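Local atomic coordinates of L-threonine 3-dehydrogenase (Clostridioides difficile, PDB entry 7OL1), a protein that probably catalyses the oxidation of L-threonine at its 3-position, as a member of the NAD(P)-dependent epimerase/dehydratase family. Residues Gly187-Pro199 / Asp232-Val244. Residues are numbered along the deposited sequence; the frame is centred on the assembly and turned at random.
Sequences GVRFPGLISYVTP and DMMYMPDALQSIV
The ring of F190 packs on helix 236-244: CG1 of I243 lies in the ring plane at the edge, 3.7 Å from F190 CZ, and A239 O lies in the plane at the same ring's edge, near CE1. V188 CG2 sits over one face. The methyl of A239 approaches CE1 obliquely and also touches CD2 of L193, linking the two side chains. Farther along, the Y235 and Y196 side chains cross at about a right angle, with the Y235 hydroxyl 3.3 Å from CD2 at the edge of the Y196 ring. One face of Y235 carries P237 CD, and its hydroxyl is hydrogen-bonded to D327.

Between these aromatic groups, strands 192-194 and 232-235 run parallel. M234 N donates to G192 O (2.9 Å). I194 N donates in turn to M234 O (3.1 Å). M236 N then donates to I194 O (2.8 Å). The last two bonds flank Y235, the residue at the helix N-cap position, and the ladder ends there, its final donor being the first residue of the helix. G192 lets the M233 sulfur come within 3.8 Å of its CA. On that face of the sheet, I194 CD1 also meets the sulfur, under helix 207-217; on the other, L193 CD2 packs on M234 CB. M236 bends at chi2 (58°) and chi3 (70°), which brings its CE to L193 CD1 (3.8 Å).

The pair illustrates how a Rossmann-type sheet is extended: 232-235 adds in parallel to 184-194, and the helix that follows it packs back across the neighbouring strand, as expected for the extended short-chain dehydrogenase/reductase fold of this family.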
# COMPACT_ATOMS: atom_id res chain seq x y z
N GLY A 187 3.34 -1.07 15.37
CA GLY A 187 4.53 -0.38 14.85
C GLY A 187 4.50 1.11 15.07
O GLY A 187 3.48 1.64 15.46
N VAL A 188 5.61 1.77 14.76
CA VAL A 188 5.72 3.24 14.92
C VAL A 188 6.28 3.78 13.61
O VAL A 188 6.99 3.04 12.95
CB VAL A 188 6.61 3.60 16.11
CG1 VAL A 188 6.03 3.07 17.41
CG2 VAL A 188 8.04 3.13 15.90
N ARG A 189 5.90 5.00 13.27
CA ARG A 189 6.53 5.79 12.19
C ARG A 189 7.65 6.60 12.84
O ARG A 189 7.39 7.64 13.42
CB ARG A 189 5.51 6.66 11.48
CG ARG A 189 4.21 5.95 11.12
CD ARG A 189 3.41 6.80 10.14
NE ARG A 189 2.21 6.12 9.68
CZ ARG A 189 0.97 6.40 10.03
NH1 ARG A 189 0.70 7.40 10.87
NH2 ARG A 189 -0.01 5.70 9.50
N PHE A 190 8.87 6.10 12.75
CA PHE A 190 10.07 6.83 13.19
C PHE A 190 10.30 8.04 12.29
O PHE A 190 10.21 7.99 11.06
CB PHE A 190 11.31 5.94 13.20
CG PHE A 190 11.29 4.89 14.26
CD1 PHE A 190 11.33 5.24 15.60
CD2 PHE A 190 11.19 3.55 13.93
CE1 PHE A 190 11.29 4.27 16.59
CE2 PHE A 190 11.15 2.58 14.92
CZ PHE A 190 11.22 2.94 16.25
N PRO A 191 10.66 9.16 12.93
CA PRO A 191 11.28 10.27 12.23
C PRO A 191 12.78 10.02 12.07
O PRO A 191 13.22 8.95 12.39
CB PRO A 191 11.08 11.40 13.24
CG PRO A 191 11.21 10.72 14.59
CD PRO A 191 10.52 9.39 14.38
N GLY A 192 13.50 11.06 11.65
CA GLY A 192 14.97 11.13 11.78
C GLY A 192 15.39 10.68 13.16
O GLY A 192 14.88 11.21 14.15
N LEU A 193 16.26 9.67 13.22
CA LEU A 193 16.90 9.26 14.48
C LEU A 193 18.35 9.76 14.49
O LEU A 193 19.01 9.78 13.38
CB LEU A 193 16.80 7.74 14.59
CG LEU A 193 15.38 7.20 14.65
CD1 LEU A 193 15.36 5.70 14.90
CD2 LEU A 193 14.58 7.92 15.72
N ILE A 194 18.76 10.18 15.69
CA ILE A 194 20.11 10.69 16.07
C ILE A 194 20.70 9.67 17.04
O ILE A 194 20.03 9.42 18.09
CB ILE A 194 20.03 12.07 16.76
CG1 ILE A 194 19.08 13.04 16.06
CG2 ILE A 194 21.40 12.70 16.93
CD1 ILE A 194 19.58 13.47 14.72
N SER A 195 21.87 9.11 16.71
CA SER A 195 22.65 8.25 17.66
C SER A 195 24.14 8.59 17.63
O SER A 195 24.61 9.24 16.67
CB SER A 195 22.42 6.78 17.42
OG SER A 195 23.35 6.26 16.49
N TYR A 196 24.83 8.14 18.67
CA TYR A 196 26.29 8.32 18.86
C TYR A 196 27.05 7.03 18.54
O TYR A 196 28.25 7.14 18.26
CB TYR A 196 26.57 8.77 20.29
CG TYR A 196 25.88 7.99 21.38
CD1 TYR A 196 26.45 6.85 21.92
CD2 TYR A 196 24.70 8.45 21.96
CE1 TYR A 196 25.86 6.17 22.98
CE2 TYR A 196 24.09 7.78 23.00
CZ TYR A 196 24.68 6.64 23.52
OH TYR A 196 24.09 5.97 24.57
N VAL A 197 26.37 5.88 18.59
CA VAL A 197 26.94 4.52 18.28
C VAL A 197 27.16 4.37 16.78
O VAL A 197 28.15 3.73 16.40
CB VAL A 197 26.04 3.38 18.79
CG1 VAL A 197 26.59 2.01 18.43
CG2 VAL A 197 25.77 3.47 20.29
N THR A 198 26.26 4.89 15.94
CA THR A 198 26.24 4.61 14.48
C THR A 198 26.73 5.88 13.78
O THR A 198 26.34 6.99 14.15
CB THR A 198 24.88 4.08 14.01
OG1 THR A 198 24.39 2.99 14.81
CG2 THR A 198 24.95 3.68 12.55
N PRO A 199 27.73 5.77 12.88
CA PRO A 199 28.33 6.95 12.26
C PRO A 199 27.46 7.53 11.15
O PRO A 199 26.80 6.77 10.45
CB PRO A 199 29.67 6.44 11.70
CG PRO A 199 29.46 4.95 11.47
CD PRO A 199 28.44 4.53 12.52
N ASP A 232 10.76 16.28 11.79
CA ASP A 232 10.74 15.55 13.08
C ASP A 232 12.07 14.81 13.27
O ASP A 232 12.62 14.28 12.26
CB ASP A 232 9.62 14.54 13.21
CG ASP A 232 8.26 15.17 13.26
OD1 ASP A 232 7.74 15.51 12.16
OD2 ASP A 232 7.73 15.29 14.40
N MET A 233 12.50 14.75 14.52
CA MET A 233 13.68 14.01 15.00
C MET A 233 13.36 13.40 16.36
O MET A 233 12.39 13.85 17.02
CB MET A 233 14.89 14.93 15.17
CG MET A 233 15.28 15.62 13.92
SD MET A 233 16.20 14.56 12.87
CE MET A 233 16.59 15.71 11.56
N MET A 234 14.17 12.40 16.73
CA MET A 234 14.10 11.70 18.02
C MET A 234 15.51 11.16 18.34
O MET A 234 16.24 10.77 17.41
CB MET A 234 13.03 10.61 17.94
CG MET A 234 12.73 9.97 19.28
SD MET A 234 11.35 8.79 19.33
CE MET A 234 10.14 9.63 18.32
N TYR A 235 15.93 11.23 19.61
CA TYR A 235 17.24 10.69 20.06
C TYR A 235 17.09 9.19 20.27
O TYR A 235 16.10 8.76 20.95
CB TYR A 235 17.66 11.32 21.39
CG TYR A 235 19.13 11.25 21.76
CD1 TYR A 235 20.12 11.26 20.79
CD2 TYR A 235 19.53 11.23 23.09
CE1 TYR A 235 21.46 11.26 21.12
CE2 TYR A 235 20.87 11.22 23.44
CZ TYR A 235 21.84 11.24 22.45
OH TYR A 235 23.17 11.26 22.75
N MET A 236 18.09 8.43 19.81
CA MET A 236 17.95 6.96 19.71
C MET A 236 17.35 6.36 20.99
O MET A 236 16.43 5.55 20.90
CB MET A 236 19.27 6.29 19.36
CG MET A 236 19.10 4.80 19.18
SD MET A 236 17.88 4.33 17.92
CE MET A 236 18.75 4.85 16.44
N PRO A 237 17.80 6.73 22.22
CA PRO A 237 17.25 6.13 23.43
C PRO A 237 15.73 6.29 23.55
O PRO A 237 15.11 5.31 23.97
CB PRO A 237 17.95 6.81 24.62
CG PRO A 237 18.78 7.92 24.00
CD PRO A 237 18.91 7.64 22.52
N ASP A 238 15.19 7.46 23.18
CA ASP A 238 13.72 7.71 23.14
C ASP A 238 13.03 6.66 22.23
O ASP A 238 12.08 5.97 22.70
CB ASP A 238 13.41 9.13 22.67
CG ASP A 238 13.70 10.24 23.67
OD1 ASP A 238 13.52 9.94 24.90
OD2 ASP A 238 14.10 11.42 23.21
N ALA A 239 13.53 6.53 20.99
CA ALA A 239 13.00 5.62 19.95
C ALA A 239 13.04 4.17 20.45
O ALA A 239 12.00 3.42 20.29
CB ALA A 239 13.78 5.79 18.67
N LEU A 240 14.18 3.75 21.02
CA LEU A 240 14.33 2.35 21.46
C LEU A 240 13.25 2.11 22.52
O LEU A 240 12.52 1.10 22.39
CB LEU A 240 15.75 2.06 21.96
CG LEU A 240 16.86 2.24 20.92
CD1 LEU A 240 18.23 1.92 21.51
CD2 LEU A 240 16.63 1.38 19.70
N GLN A 241 13.04 3.05 23.45
CA GLN A 241 11.99 2.86 24.49
C GLN A 241 10.58 2.76 23.89
O GLN A 241 9.83 1.86 24.38
CB GLN A 241 11.98 3.93 25.58
CG GLN A 241 11.32 3.40 26.84
CD GLN A 241 12.26 2.48 27.58
OE1 GLN A 241 13.40 2.86 27.86
NE2 GLN A 241 11.81 1.28 27.91
N SER A 242 10.24 3.60 22.89
CA SER A 242 8.98 3.53 22.07
C SER A 242 8.62 2.08 21.74
O SER A 242 7.47 1.67 22.07
CB SER A 242 9.11 4.27 20.76
OG SER A 242 9.91 5.43 20.94
N ILE A 243 9.59 1.38 21.13
CA ILE A 243 9.50 -0.03 20.65
C ILE A 243 9.07 -0.92 21.82
O ILE A 243 8.10 -1.70 21.66
CB ILE A 243 10.83 -0.53 20.06
CG1 ILE A 243 11.23 0.25 18.80
CG2 ILE A 243 10.72 -2.01 19.78
CD1 ILE A 243 12.61 -0.03 18.28
N VAL A 244 9.73 -0.79 22.96
CA VAL A 244 9.39 -1.65 24.14
C VAL A 244 8.03 -1.24 24.71
O VAL A 244 7.14 -2.15 24.88
CB VAL A 244 10.50 -1.57 25.19
CG1 VAL A 244 10.24 -2.55 26.32
CG2 VAL A 244 11.87 -1.81 24.57